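Local coordinates for hypothetical protein S4005 (Shigella flexneri 2a, PDB 1Z67), which is of unknown function but adopts an all-helical YidB-like fold whose homeodomain-like motif is consistent with, but does not prove, DNA binding, at residues Ser27-Gln32 / Asp80-Lys84; Leu51-Asn57 / Ile104-Gln110; Val64-Glu70 / Ser93-Ala97. All coordinates share one frame; numbering follows the deposited sequence.

Interaction 1: residues Ser27-Gln32 / Asp80-Lys84; sequences SWVEEQ and DLGQK. With NA (sodium ion), chain B.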
ATOM      1  N   SER A  27      -7.210  -5.311  -0.854  1.00 20.19           N
ATOM      2  CA  SER A  27      -8.615  -5.026  -1.146  1.00 20.77           C
ATOM      3  C   SER A  27      -8.770  -3.526  -1.339  1.00 19.38           C
ATOM      4  O   SER A  27      -9.410  -3.094  -2.294  1.00 19.58           O
ATOM      5  CB  SER A  27      -9.508  -5.524  -0.019  1.00 21.95           C
ATOM      6  OG  SER A  27      -9.542  -6.939  -0.048  1.00 27.56           O
ATOM      7  N   TRP A  28      -8.148  -2.742  -0.450  1.00 17.58           N
ATOM      8  CA  TRP A  28      -8.229  -1.284  -0.519  1.00 16.14           C
ATOM      9  C   TRP A  28      -7.640  -0.763  -1.839  1.00 15.57           C
ATOM     10  O   TRP A  28      -8.227   0.109  -2.477  1.00 16.75           O
ATOM     11  CB  TRP A  28      -7.510  -0.678   0.673  1.00 15.88           C
ATOM     12  CG  TRP A  28      -7.246   0.792   0.584  1.00 14.56           C
ATOM     13  CD1 TRP A  28      -8.131   1.826   0.886  1.00 15.68           C
ATOM     14  CD2 TRP A  28      -6.014   1.414   0.220  1.00 14.01           C
ATOM     15  NE1 TRP A  28      -7.509   3.029   0.732  1.00 15.70           N
ATOM     16  CE2 TRP A  28      -6.212   2.820   0.349  1.00 15.10           C
ATOM     17  CE3 TRP A  28      -4.741   0.936  -0.151  1.00 16.09           C
ATOM     18  CZ2 TRP A  28      -5.206   3.745   0.059  1.00 15.51           C
ATOM     19  CZ3 TRP A  28      -3.732   1.872  -0.412  1.00 16.91           C
ATOM     20  CH2 TRP A  28      -3.981   3.246  -0.322  1.00 16.58           C
ATOM     21  N   VAL A  29      -6.505  -1.318  -2.283  1.00 15.26           N
ATOM     22  CA  VAL A  29      -5.905  -0.852  -3.531  1.00 14.96           C
ATOM     23  C   VAL A  29      -6.908  -0.988  -4.675  1.00 15.31           C
ATOM     24  O   VAL A  29      -7.084  -0.074  -5.468  1.00 15.60           O
ATOM     25  CB  VAL A  29      -4.601  -1.607  -3.871  1.00 14.21           C
ATOM     26  CG1 VAL A  29      -4.149  -1.312  -5.333  1.00 16.42           C
ATOM     27  CG2 VAL A  29      -3.492  -1.255  -2.881  1.00 14.55           C
ATOM     28  N   GLU A  30      -7.558  -2.137  -4.749  1.00 16.00           N
ATOM     29  CA  GLU A  30      -8.514  -2.375  -5.824  1.00 17.11           C
ATOM     30  C   GLU A  30      -9.741  -1.453  -5.695  1.00 17.49           C
ATOM     31  O   GLU A  30     -10.218  -0.904  -6.701  1.00 17.52           O
ATOM     32  CB  GLU A  30      -8.911  -3.856  -5.830  0.60 17.70           C
ATOM     33  CG  GLU A  30      -7.687  -4.809  -5.984  0.60 18.38           C
ATOM     34  CD  GLU A  30      -7.144  -4.925  -7.426  0.60 21.13           C
ATOM     35  OE1 GLU A  30      -7.300  -6.009  -8.053  0.60 20.28           O
ATOM     36  OE2 GLU A  30      -6.559  -3.930  -7.935  0.60 23.25           O
ATOM     37  N   GLU A  31     -10.195  -1.223  -4.466  1.00 16.13           N
ATOM     38  CA  GLU A  31     -11.371  -0.367  -4.242  1.00 17.97           C
ATOM     39  C   GLU A  31     -11.089   1.075  -4.621  1.00 17.62           C
ATOM     40  O   GLU A  31     -12.005   1.802  -5.021  1.00 19.15           O
ATOM     41  CB  GLU A  31     -11.792  -0.430  -2.808  1.00 19.52           C
ATOM     42  CG  GLU A  31     -12.373  -1.756  -2.490  1.00 22.23           C
ATOM     43  CD  GLU A  31     -12.762  -1.893  -1.059  1.00 28.31           C
ATOM     44  OE1 GLU A  31     -12.125  -1.264  -0.161  1.00 26.43           O
ATOM     45  OE2 GLU A  31     -13.740  -2.637  -0.859  1.00 32.44           O
ATOM     46  N   GLN A  32      -9.840   1.492  -4.475  1.00 16.38           N
ATOM     47  CA  GLN A  32      -9.414   2.829  -4.868  1.00 16.53           C
ATOM     48  C   GLN A  32      -9.243   2.969  -6.389  1.00 16.82           C
ATOM     49  O   GLN A  32      -8.962   4.078  -6.880  1.00 17.33           O
ATOM     50  CB  GLN A  32      -8.094   3.183  -4.149  1.00 17.46           C
ATOM     51  CG  GLN A  32      -8.196   3.235  -2.632  1.00 18.10           C
ATOM     52  CD  GLN A  32      -9.166   4.312  -2.145  1.00 18.11           C
ATOM     53  OE1 GLN A  32      -9.022   5.481  -2.496  1.00 22.19           O
ATOM     54  NE2 GLN A  32     -10.122   3.926  -1.295  1.00 18.99           N
ATOM     55  N   ASP A  80     -10.314   5.484   4.180  1.00 17.38           N
ATOM     56  CA  ASP A  80     -10.943   4.276   3.640  1.00 18.03           C
ATOM     57  C   ASP A  80     -10.185   3.010   4.115  1.00 17.31           C
ATOM     58  O   ASP A  80     -10.788   2.021   4.551  1.00 18.81           O
ATOM     59  CB  ASP A  80     -10.979   4.315   2.090  1.00 16.88           C
ATOM     60  CG  ASP A  80     -11.995   5.357   1.515  1.00 19.01           C
ATOM     61  OD1 ASP A  80     -12.868   5.841   2.276  1.00 21.28           O
ATOM     62  OD2 ASP A  80     -11.888   5.689   0.316  1.00 20.99           O
ATOM     63  N   LEU A  81      -8.859   3.042   4.037  1.00 17.06           N
ATOM     64  CA  LEU A  81      -8.079   1.887   4.514  1.00 17.01           C
ATOM     65  C   LEU A  81      -8.224   1.726   6.046  1.00 17.04           C
ATOM     66  O   LEU A  81      -8.412   0.609   6.549  1.00 17.09           O
ATOM     67  CB  LEU A  81      -6.631   2.044   4.125  1.00 16.60           C
ATOM     68  CG  LEU A  81      -5.726   0.933   4.667  1.00 14.27           C
ATOM     69  CD1 LEU A  81      -6.142  -0.447   4.095  1.00 15.64           C
ATOM     70  CD2 LEU A  81      -4.299   1.252   4.284  1.00 15.65           C
ATOM     71  N   GLY A  82      -8.155   2.856   6.766  1.00 16.76           N
ATOM     72  CA  GLY A  82      -8.294   2.873   8.230  1.00 17.66           C
ATOM     73  C   GLY A  82      -9.612   2.221   8.586  1.00 19.04           C
ATOM     74  O   GLY A  82      -9.647   1.351   9.461  1.00 18.79           O
ATOM     75  N   GLN A  83     -10.678   2.582   7.868  1.00 19.45           N
ATOM     76  CA  GLN A  83     -11.995   2.052   8.192  1.00 21.82           C
ATOM     77  C   GLN A  83     -12.075   0.557   8.015  1.00 22.30           C
ATOM     78  O   GLN A  83     -12.656  -0.144   8.845  1.00 23.85           O
ATOM     79  CB  GLN A  83     -13.060   2.741   7.336  0.50 21.99           C
ATOM     80  CG  GLN A  83     -13.270   4.198   7.694  0.50 24.10           C
ATOM     81  CD  GLN A  83     -14.127   4.928   6.670  0.50 26.33           C
ATOM     82  OE1 GLN A  83     -13.861   6.080   6.328  0.50 26.65           O
ATOM     83  NE2 GLN A  83     -15.152   4.249   6.158  0.50 28.38           N
ATOM     84  N   LYS A  84     -11.445   0.067   6.949  1.00 22.10           N
ATOM     85  CA  LYS A  84     -11.389  -1.348   6.703  1.00 22.36           C
ATOM     86  C   LYS A  84     -10.718  -2.080   7.849  1.00 22.94           C
ATOM     87  O   LYS A  84     -11.138  -3.186   8.210  1.00 24.43           O
ATOM     88  CB  LYS A  84     -10.621  -1.620   5.410  0.50 22.61           C
ATOM     89  CG  LYS A  84     -11.265  -2.649   4.546  0.50 23.57           C
ATOM     90  CD  LYS A  84     -10.617  -2.739   3.170  0.50 24.47           C
ATOM     91  CE  LYS A  84     -11.514  -3.543   2.235  0.50 25.94           C
ATOM     92  NZ  LYS A  84     -12.776  -2.808   1.938  0.50 27.24           N
TER
HETATM   93 NA    NA B 201     -13.341   7.566   3.950  1.00 48.32          NA
HETATM   94  O   HOH W   1     -15.350  -3.483   0.896  1.00 50.30           O
HETATM   95  O   HOH W   2     -11.027   7.232  -1.861  1.00 22.17           O
HETATM   96  O   HOH W   3     -14.521   9.897   4.555  1.00 43.83           O
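Trp28 holds CG trans to its backbone nitrogen (chi1 167°), which turns the indole into the space between the two helices; the same turn in Leu81 lays CD1 against Trp28 CB and CG. Leu81 CB sits over one face of the indole in a CH-pi contact, 3.6 Å from the centroid of the Trp28 five-membered ring and 11° off its normal. The first torsion of Gln32 sets its CG over the opposite face, and the bend at chi2 turns the amide toward Asp80, whose CB lies at the ring edge. Leu81 of the other helix thus covers one face and Gln32 of its own segment the other, while Trp28 NE1 is bonded to the carbonyl of Ala77.

Gln32 NE2 donates to Asp80 OD2 (3.0 Å, 164° at the hydrogen), which accepts on its anti lone pair. A water joins Gln32 OE1 to the same OD2. At the other end, in the conformer described, Lys84 NZ meets Glu31 OE1 at 2.7 Å in a salt bridge, on the syn side but tilted from the carboxylate plane.

Asp80 OD1 binds the sodium ion together with Gln83 OE1 and a water. With one carboxylate oxygen given to the metal and the other to Gln32, the Asp80 charge is probably well compensated.

Interaction 2: residues Leu51-Asn57 / Ile104-Gln110; sequences LSTWLSN and IDALSPQ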
ATOM      1  N   LEU A  51       8.823   8.032  -5.310  1.00 16.55           N
ATOM      2  CA  LEU A  51       8.294   6.863  -6.011  1.00 16.21           C
ATOM      3  C   LEU A  51       9.330   6.230  -6.978  1.00 16.20           C
ATOM      4  O   LEU A  51       9.420   5.001  -7.095  1.00 15.65           O
ATOM      5  CB  LEU A  51       7.012   7.223  -6.759  1.00 15.73           C
ATOM      6  CG  LEU A  51       6.479   6.156  -7.725  1.00 15.08           C
ATOM      7  CD1 LEU A  51       6.153   4.823  -7.038  1.00 16.25           C
ATOM      8  CD2 LEU A  51       5.241   6.730  -8.425  1.00 16.48           C
ATOM      9  N   SER A  52      10.093   7.060  -7.696  1.00 16.30           N
ATOM     10  CA  SER A  52      11.076   6.522  -8.660  1.00 17.26           C
ATOM     11  C   SER A  52      12.108   5.608  -7.983  1.00 16.73           C
ATOM     12  O   SER A  52      12.601   4.670  -8.613  1.00 18.13           O
ATOM     13  CB  SER A  52      11.769   7.648  -9.446  1.00 17.91           C
ATOM     14  OG  SER A  52      12.696   8.326  -8.617  1.00 19.98           O
ATOM     15  N   THR A  53      12.395   5.853  -6.702  1.00 16.94           N
ATOM     16  CA  THR A  53      13.371   5.023  -5.996  1.00 17.42           C
ATOM     17  C   THR A  53      12.768   3.634  -5.657  1.00 17.48           C
ATOM     18  O   THR A  53      13.475   2.635  -5.580  1.00 19.02           O
ATOM     19  CB  THR A  53      13.885   5.691  -4.684  1.00 16.49           C
ATOM     20  OG1 THR A  53      12.863   5.682  -3.667  1.00 18.23           O
ATOM     21  CG2 THR A  53      14.364   7.133  -4.939  1.00 17.79           C
ATOM     22  N   TRP A  54      11.454   3.581  -5.457  1.00 17.05           N
ATOM     23  CA  TRP A  54      10.757   2.295  -5.221  1.00 16.96           C
ATOM     24  C   TRP A  54      10.649   1.486  -6.494  1.00 17.01           C
ATOM     25  O   TRP A  54      10.838   0.251  -6.473  1.00 18.14           O
ATOM     26  CB  TRP A  54       9.360   2.544  -4.712  1.00 16.52           C
ATOM     27  CG  TRP A  54       9.265   3.460  -3.506  1.00 16.04           C
ATOM     28  CD1 TRP A  54      10.286   3.860  -2.686  1.00 16.72           C
ATOM     29  CD2 TRP A  54       8.076   4.072  -2.994  1.00 15.06           C
ATOM     30  NE1 TRP A  54       9.818   4.696  -1.718  1.00 17.58           N
ATOM     31  CE2 TRP A  54       8.462   4.854  -1.879  1.00 15.38           C
ATOM     32  CE3 TRP A  54       6.720   4.051  -3.390  1.00 14.09           C
ATOM     33  CZ2 TRP A  54       7.521   5.602  -1.129  1.00 16.49           C
ATOM     34  CZ3 TRP A  54       5.789   4.774  -2.660  1.00 15.02           C
ATOM     35  CH2 TRP A  54       6.194   5.565  -1.556  1.00 16.42           C
ATOM     36  N   LEU A  55      10.403   2.173  -7.613  1.00 17.07           N
ATOM     37  CA  LEU A  55      10.271   1.496  -8.912  1.00 18.04           C
ATOM     38  C   LEU A  55      11.612   0.923  -9.423  1.00 19.23           C
ATOM     39  O   LEU A  55      11.649  -0.097 -10.120  1.00 19.73           O
ATOM     40  CB  LEU A  55       9.692   2.483  -9.946  1.00 17.03           C
ATOM     41  CG  LEU A  55       8.235   2.871  -9.654  1.00 16.15           C
ATOM     42  CD1 LEU A  55       7.827   3.976 -10.636  1.00 17.06           C
ATOM     43  CD2 LEU A  55       7.292   1.652  -9.798  1.00 16.34           C
ATOM     44  N   SER A  56      12.690   1.613  -9.102  1.00 20.41           N
ATOM     45  CA  SER A  56      14.028   1.223  -9.582  1.00 21.03           C
ATOM     46  C   SER A  56      14.349  -0.203  -9.115  1.00 22.73           C
ATOM     47  O   SER A  56      13.991  -0.591  -7.974  1.00 23.57           O
ATOM     48  CB  SER A  56      15.052   2.186  -9.001  0.50 20.42           C
ATOM     49  OG  SER A  56      16.354   1.770  -9.354  0.50 15.44           O
ATOM     50  N   ASN A  57      14.999  -0.992  -9.982  1.00 24.49           N
ATOM     51  CA  ASN A  57      15.493  -2.324  -9.586  1.00 26.46           C
ATOM     52  C   ASN A  57      16.954  -2.316  -9.153  1.00 27.66           C
ATOM     53  O   ASN A  57      17.538  -3.373  -8.890  1.00 27.67           O
ATOM     54  CB  ASN A  57      15.193  -3.419 -10.645  1.00 26.39           C
ATOM     55  CG  ASN A  57      15.740  -3.103 -12.049  1.00 27.20           C
ATOM     56  OD1 ASN A  57      16.727  -2.370 -12.224  1.00 27.79           O
ATOM     57  ND2 ASN A  57      15.087  -3.683 -13.068  1.00 26.41           N
ATOM     58  N   ILE A 104       5.203  -1.605  -3.899  1.00 11.37           N
ATOM     59  CA  ILE A 104       5.511  -1.032  -5.222  1.00 11.81           C
ATOM     60  C   ILE A 104       6.823  -1.595  -5.727  1.00 12.36           C
ATOM     61  O   ILE A 104       6.893  -1.985  -6.892  1.00 13.69           O
ATOM     62  CB  ILE A 104       5.460   0.493  -5.184  1.00 13.22           C
ATOM     63  CG1 ILE A 104       3.987   0.868  -4.970  1.00 13.55           C
ATOM     64  CG2 ILE A 104       6.109   1.089  -6.482  1.00 11.67           C
ATOM     65  CD1 ILE A 104       3.768   2.324  -4.705  1.00 15.52           C
ATOM     66  N   ASP A 105       7.821  -1.707  -4.850  1.00 12.35           N
ATOM     67  CA  ASP A 105       9.109  -2.302  -5.232  1.00 13.49           C
ATOM     68  C   ASP A 105       8.910  -3.754  -5.739  1.00 12.76           C
ATOM     69  O   ASP A 105       9.383  -4.146  -6.802  1.00 14.00           O
ATOM     70  CB  ASP A 105      10.108  -2.266  -4.086  0.50 12.85           C
ATOM     71  CG  ASP A 105      11.336  -3.155  -4.341  0.50 14.66           C
ATOM     72  OD1 ASP A 105      12.113  -2.868  -5.272  0.50 15.79           O
ATOM     73  OD2 ASP A 105      11.523  -4.145  -3.602  0.50 17.91           O
ATOM     74  N   ALA A 106       8.156  -4.541  -4.983  1.00 12.54           N
ATOM     75  CA  ALA A 106       7.870  -5.946  -5.339  1.00 11.97           C
ATOM     76  C   ALA A 106       7.129  -6.083  -6.683  1.00 13.01           C
ATOM     77  O   ALA A 106       7.347  -7.063  -7.439  1.00 14.17           O
ATOM     78  CB  ALA A 106       7.084  -6.603  -4.222  1.00 12.75           C
ATOM     79  N   LEU A 107       6.278  -5.102  -6.991  1.00 12.48           N
ATOM     80  CA  LEU A 107       5.513  -5.083  -8.255  1.00 13.87           C
ATOM     81  C   LEU A 107       6.296  -4.618  -9.481  1.00 14.72           C
ATOM     82  O   LEU A 107       5.761  -4.636 -10.588  1.00 16.44           O
ATOM     83  CB  LEU A 107       4.226  -4.246  -8.121  1.00 13.21           C
ATOM     84  CG  LEU A 107       3.140  -4.817  -7.188  1.00 15.15           C
ATOM     85  CD1 LEU A 107       2.072  -3.740  -6.948  1.00 16.99           C
ATOM     86  CD2 LEU A 107       2.532  -6.121  -7.724  1.00 17.71           C
ATOM     87  N   SER A 108       7.539  -4.217  -9.281  1.00 14.16           N
ATOM     88  CA  SER A 108       8.306  -3.603 -10.383  1.00 13.29           C
ATOM     89  C   SER A 108       9.724  -4.161 -10.530  1.00 14.94           C
ATOM     90  O   SER A 108      10.701  -3.396 -10.605  1.00 15.56           O
ATOM     91  CB  SER A 108       8.341  -2.070 -10.198  1.00 13.58           C
ATOM     92  OG  SER A 108       8.856  -1.716  -8.892  1.00 12.44           O
ATOM     93  N   PRO A 109       9.842  -5.505 -10.666  1.00 15.54           N
ATOM     94  CA  PRO A 109      11.177  -6.066 -10.816  1.00 17.08           C
ATOM     95  C   PRO A 109      11.833  -5.603 -12.127  1.00 18.05           C
ATOM     96  O   PRO A 109      13.055  -5.578 -12.218  1.00 19.38           O
ATOM     97  CB  PRO A 109      10.928  -7.588 -10.852  1.00 17.14           C
ATOM     98  CG  PRO A 109       9.531  -7.712 -11.386  1.00 16.41           C
ATOM     99  CD  PRO A 109       8.799  -6.554 -10.709  1.00 15.63           C
ATOM    100  N   GLN A 110      11.023  -5.253 -13.130  1.00 19.19           N
ATOM    101  CA  GLN A 110      11.564  -4.750 -14.403  1.00 20.73           C
ATOM    102  C   GLN A 110      11.726  -3.217 -14.415  1.00 20.58           C
ATOM    103  O   GLN A 110      12.096  -2.641 -15.449  1.00 21.85           O
ATOM    104  CB  GLN A 110      10.744  -5.290 -15.602  1.00 21.88           C
ATOM    105  CG  GLN A 110       9.316  -4.714 -15.756  1.00 24.09           C
ATOM    106  CD  GLN A 110       8.237  -5.376 -14.887  1.00 27.86           C
ATOM    107  OE1 GLN A 110       8.505  -5.904 -13.794  1.00 28.60           O
ATOM    108  NE2 GLN A 110       6.996  -5.320 -15.367  1.00 28.62           N
TER
HETATM  109  O   HOH W   4      11.597  -2.177  -8.032  1.00 21.20           O
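Asn57 ND2 donates to Pro109 O (2.9 Å, 166° at the hydrogen), a direct bond that closes the outer end of the contact. The acceptor lies close to the Asn57 amide plane, whereas the donor is tilted 31° from the carbonyl plane of Pro109. Asn57 CG stands between its own backbone nitrogen and carbonyl carbon (chi1 56°), the turn that carries the amide across to the proline.

Ser108 OG is held where the chain turns out of helix 89-106. It donates to Ile104 O one turn back (Ser108 OG to Ile104 O, 2.8 Å) and accepts from a water lying between the chain after helix 48-55 and the turn after helix 89-106. Ser56 O and Asp105 OD1 are each 2.9 Å from the oxygen of this water, which has more acceptors around it than protons; it cannot serve all of them at once, and how it is shared is not settled. Beside it, Trp54 O receives a CA-H...O contact from Asp105, with Asp105 CA 3.3 Å from Trp54 O.

Inward, Ile104 provides the apolar side with both branches. Its CG2 packs against Leu55 CD2 (3.6 Å) and Leu51 CD1, and its CD1 meets the benzene edge of the Trp54 indole, 3.7 Å from Trp54 CE3. The indole NE1 is turned to another partner, the carbonyl of Gln62.

Helix 35-44 closes this apolar patch, Leu39 touching both Leu51 and Ile104 and Leu42 touching Trp54, while helix 121-133 lies against Leu107 and Pro109 through Leu128.

Interaction 3: residues Val64-Glu70 / Ser93-Ala97; sequences VSGEQLE and SSLLA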
ATOM      1  N   VAL A  64       9.343   7.432   3.240  1.00 21.59           N
ATOM      2  CA  VAL A  64       8.228   8.366   3.129  1.00 20.42           C
ATOM      3  C   VAL A  64       7.497   8.360   4.465  1.00 20.36           C
ATOM      4  O   VAL A  64       7.464   7.325   5.155  1.00 21.47           O
ATOM      5  CB  VAL A  64       7.281   7.962   1.943  1.00 21.06           C
ATOM      6  CG1 VAL A  64       6.580   6.618   2.197  1.00 21.48           C
ATOM      7  CG2 VAL A  64       6.241   9.064   1.584  1.00 19.85           C
ATOM      8  N   SER A  65       6.935   9.501   4.855  1.00 19.56           N
ATOM      9  CA  SER A  65       6.172   9.569   6.094  1.00 19.77           C
ATOM     10  C   SER A  65       4.697   9.313   5.860  1.00 18.73           C
ATOM     11  O   SER A  65       4.189   9.511   4.739  1.00 18.74           O
ATOM     12  CB  SER A  65       6.348  10.935   6.746  1.00 19.65           C
ATOM     13  OG  SER A  65       5.668  11.928   6.032  1.00 22.45           O
ATOM     14  N   GLY A  66       3.991   8.895   6.911  1.00 19.83           N
ATOM     15  CA  GLY A  66       2.531   8.785   6.842  1.00 19.74           C
ATOM     16  C   GLY A  66       1.887  10.103   6.434  1.00 19.26           C
ATOM     17  O   GLY A  66       0.966  10.142   5.617  1.00 18.83           O
ATOM     18  N   GLU A  67       2.387  11.205   6.980  1.00 19.72           N
ATOM     19  CA  GLU A  67       1.869  12.521   6.644  1.00 20.26           C
ATOM     20  C   GLU A  67       2.039  12.788   5.144  1.00 20.01           C
ATOM     21  O   GLU A  67       1.121  13.305   4.504  1.00 19.71           O
ATOM     22  CB  GLU A  67       2.640  13.577   7.459  0.50 20.81           C
ATOM     23  CG  GLU A  67       2.786  13.258   8.963  0.50 23.76           C
ATOM     24  CD  GLU A  67       4.019  12.405   9.296  0.50 26.27           C
ATOM     25  OE1 GLU A  67       5.117  12.991   9.482  0.50 28.91           O
ATOM     26  OE2 GLU A  67       3.889  11.161   9.402  0.50 24.53           O
ATOM     27  N   GLN A  68       3.194  12.412   4.588  1.00 19.89           N
ATOM     28  CA  GLN A  68       3.467  12.629   3.149  1.00 19.98           C
ATOM     29  C   GLN A  68       2.476  11.829   2.321  1.00 19.97           C
ATOM     30  O   GLN A  68       1.914  12.328   1.346  1.00 20.25           O
ATOM     31  CB  GLN A  68       4.896  12.261   2.787  1.00 20.28           C
ATOM     32  CG  GLN A  68       5.901  13.336   3.140  1.00 20.47           C
ATOM     33  CD  GLN A  68       7.313  12.920   2.840  1.00 20.98           C
ATOM     34  OE1 GLN A  68       7.761  11.849   3.249  1.00 22.72           O
ATOM     35  NE2 GLN A  68       8.045  13.792   2.161  1.00 25.78           N
ATOM     36  N   LEU A  69       2.216  10.596   2.748  1.00 19.51           N
ATOM     37  CA  LEU A  69       1.256   9.788   2.011  1.00 19.34           C
ATOM     38  C   LEU A  69      -0.168  10.289   2.160  1.00 19.25           C
ATOM     39  O   LEU A  69      -0.934  10.253   1.187  1.00 19.74           O
ATOM     40  CB  LEU A  69       1.321   8.314   2.442  1.00 18.44           C
ATOM     41  CG  LEU A  69       2.566   7.573   1.969  1.00 17.18           C
ATOM     42  CD1 LEU A  69       2.440   6.101   2.438  1.00 19.51           C
ATOM     43  CD2 LEU A  69       2.707   7.679   0.405  1.00 19.12           C
ATOM     44  N   GLU A  70      -0.570  10.686   3.358  1.00 20.09           N
ATOM     45  CA  GLU A  70      -1.911  11.251   3.494  1.00 21.08           C
ATOM     46  C   GLU A  70      -2.056  12.493   2.593  1.00 21.99           C
ATOM     47  O   GLU A  70      -3.098  12.663   1.967  1.00 21.62           O
ATOM     48  CB  GLU A  70      -2.251  11.591   4.934  1.00 21.67           C
ATOM     49  CG  GLU A  70      -3.750  11.838   5.131  1.00 24.82           C
ATOM     50  CD  GLU A  70      -4.126  12.374   6.513  1.00 28.53           C
ATOM     51  OE1 GLU A  70      -3.304  12.253   7.458  1.00 29.76           O
ATOM     52  OE2 GLU A  70      -5.256  12.893   6.664  1.00 28.40           O
ATOM     53  N   SER A  93      -2.044   5.601   7.716  1.00 15.19           N
ATOM     54  CA  SER A  93      -0.999   6.248   6.924  1.00 14.50           C
ATOM     55  C   SER A  93       0.364   5.697   7.315  1.00 15.01           C
ATOM     56  O   SER A  93       1.256   5.558   6.461  1.00 14.93           O
ATOM     57  CB  SER A  93      -1.055   7.770   6.976  0.60 16.15           C
ATOM     58  OG  SER A  93      -0.552   8.239   8.195  0.60 13.44           O
ATOM     59  N   SER A  94       0.547   5.404   8.604  1.00 14.70           N
ATOM     60  CA  SER A  94       1.821   4.854   9.049  1.00 16.14           C
ATOM     61  C   SER A  94       2.018   3.439   8.484  1.00 15.79           C
ATOM     62  O   SER A  94       3.111   3.086   8.047  1.00 15.65           O
ATOM     63  CB  SER A  94       1.887   4.821  10.569  1.00 15.90           C
ATOM     64  OG  SER A  94       2.044   6.136  11.116  1.00 21.94           O
ATOM     65  N   LEU A  95       0.951   2.649   8.439  1.00 15.10           N
ATOM     66  CA  LEU A  95       0.975   1.304   7.840  1.00 15.63           C
ATOM     67  C   LEU A  95       1.397   1.405   6.375  1.00 14.53           C
ATOM     68  O   LEU A  95       2.274   0.661   5.907  1.00 15.08           O
ATOM     69  CB  LEU A  95      -0.410   0.681   7.924  1.00 15.51           C
ATOM     70  CG  LEU A  95      -0.636  -0.637   7.167  1.00 16.87           C
ATOM     71  CD1 LEU A  95       0.202  -1.728   7.772  1.00 18.20           C
ATOM     72  CD2 LEU A  95      -2.102  -0.974   7.211  1.00 18.57           C
ATOM     73  N   LEU A  96       0.775   2.339   5.656  1.00 14.40           N
ATOM     74  CA  LEU A  96       1.142   2.537   4.263  1.00 14.44           C
ATOM     75  C   LEU A  96       2.557   3.026   4.090  1.00 14.41           C
ATOM     76  O   LEU A  96       3.223   2.646   3.130  1.00 14.01           O
ATOM     77  CB  LEU A  96       0.166   3.491   3.586  1.00 14.04           C
ATOM     78  CG  LEU A  96      -1.231   2.947   3.311  1.00 15.62           C
ATOM     79  CD1 LEU A  96      -2.148   4.120   2.894  1.00 19.13           C
ATOM     80  CD2 LEU A  96      -1.239   1.885   2.233  1.00 15.37           C
ATOM     81  N   ALA A  97       3.044   3.867   4.993  1.00 14.41           N
ATOM     82  CA  ALA A  97       4.394   4.392   4.853  1.00 14.20           C
ATOM     83  C   ALA A  97       5.407   3.264   4.971  1.00 13.81           C
ATOM     84  O   ALA A  97       6.405   3.273   4.247  1.00 15.76           O
ATOM     85  CB  ALA A  97       4.683   5.484   5.906  1.00 15.75           C
TER
HETATM   86  O   HOH W   5       8.967   4.537   4.111  1.00 21.96           O
HETATM   87  O   HOH W   6      -1.401  10.947   8.505  1.00 30.31           O
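Ser93 and Ala97, one turn apart on helix 89-106, both point their CB atoms at the start of helix 66-73, where Gly66 presents bare backbone. Ser93 CB lies 3.4 Å from Gly66 O, and its hydroxyl, in the conformer described, is set beside the glycine CA. Gly66, without a side chain, meets Ser93 closely, with Gly66 CA and Ser93 CA 4.3 Å apart. Ala97 CB fits against the residues that lead into helix 66-73, 3.4 Å from Val64 O and near Gly66 N, while Val64 CG1 leans over the Ala97 backbone.

Leu69 reaches across from the next turn of its helix. With CG trans to its carbonyl carbon (chi1 -72°), its CD1 is brought against the Leu96-Ala97 peptide, 3.4 Å from Ala97 N, and touches Leu96 CB at 3.6 Å. This one methyl meets main chain as well as side chain. Leu96 continues inward to Trp28 and Leu81.

The flanks are polar. One water accepts from Val64 N and donates to Ala97 O, bridging the segments; a second, between Glu70 OE1 and Ser93 OG, makes only a doubtful link. The main partner of Ser93 OG is Ser90 O, to which it is hydrogen-bonded, and Glu70 OE2 is bonded to Thr75.

Ser65 and Gln68 form a capping box at the start of helix 66-73: Gln68 N donates to Ser65 OG (2.9 Å), and Ser65 N returns a bond to Gln68 OE1. The short segments run at 101° to each other with axes 8.1 Å apart, a close, nearly perpendicular helix crossing at a glycine, within the helical fold of this homeodomain-like protein.

The three contacts spread across one all-helical chain, interactions 1 and 2 lying on opposite sides of its centre with their own centres about 22 Å apart. Helix 89-106 ties the set together: its 93-97 segment serves interaction 3 and its end serves interaction 2, whose loop encloses interaction 3 along the sequence. Interaction 1 alternates with both. Interaction 3 is the go-between in space, since Leu96 packs on Trp28 and Leu81 of interaction 1, and Val64 meets Trp54 of interaction 2, whereas interactions 1 and 2 stay about 7 Å apart at their nearest atoms. Helices 66-73, 75-85 and 89-106 are consecutive, and the sodium site lies at the interaction 1 end.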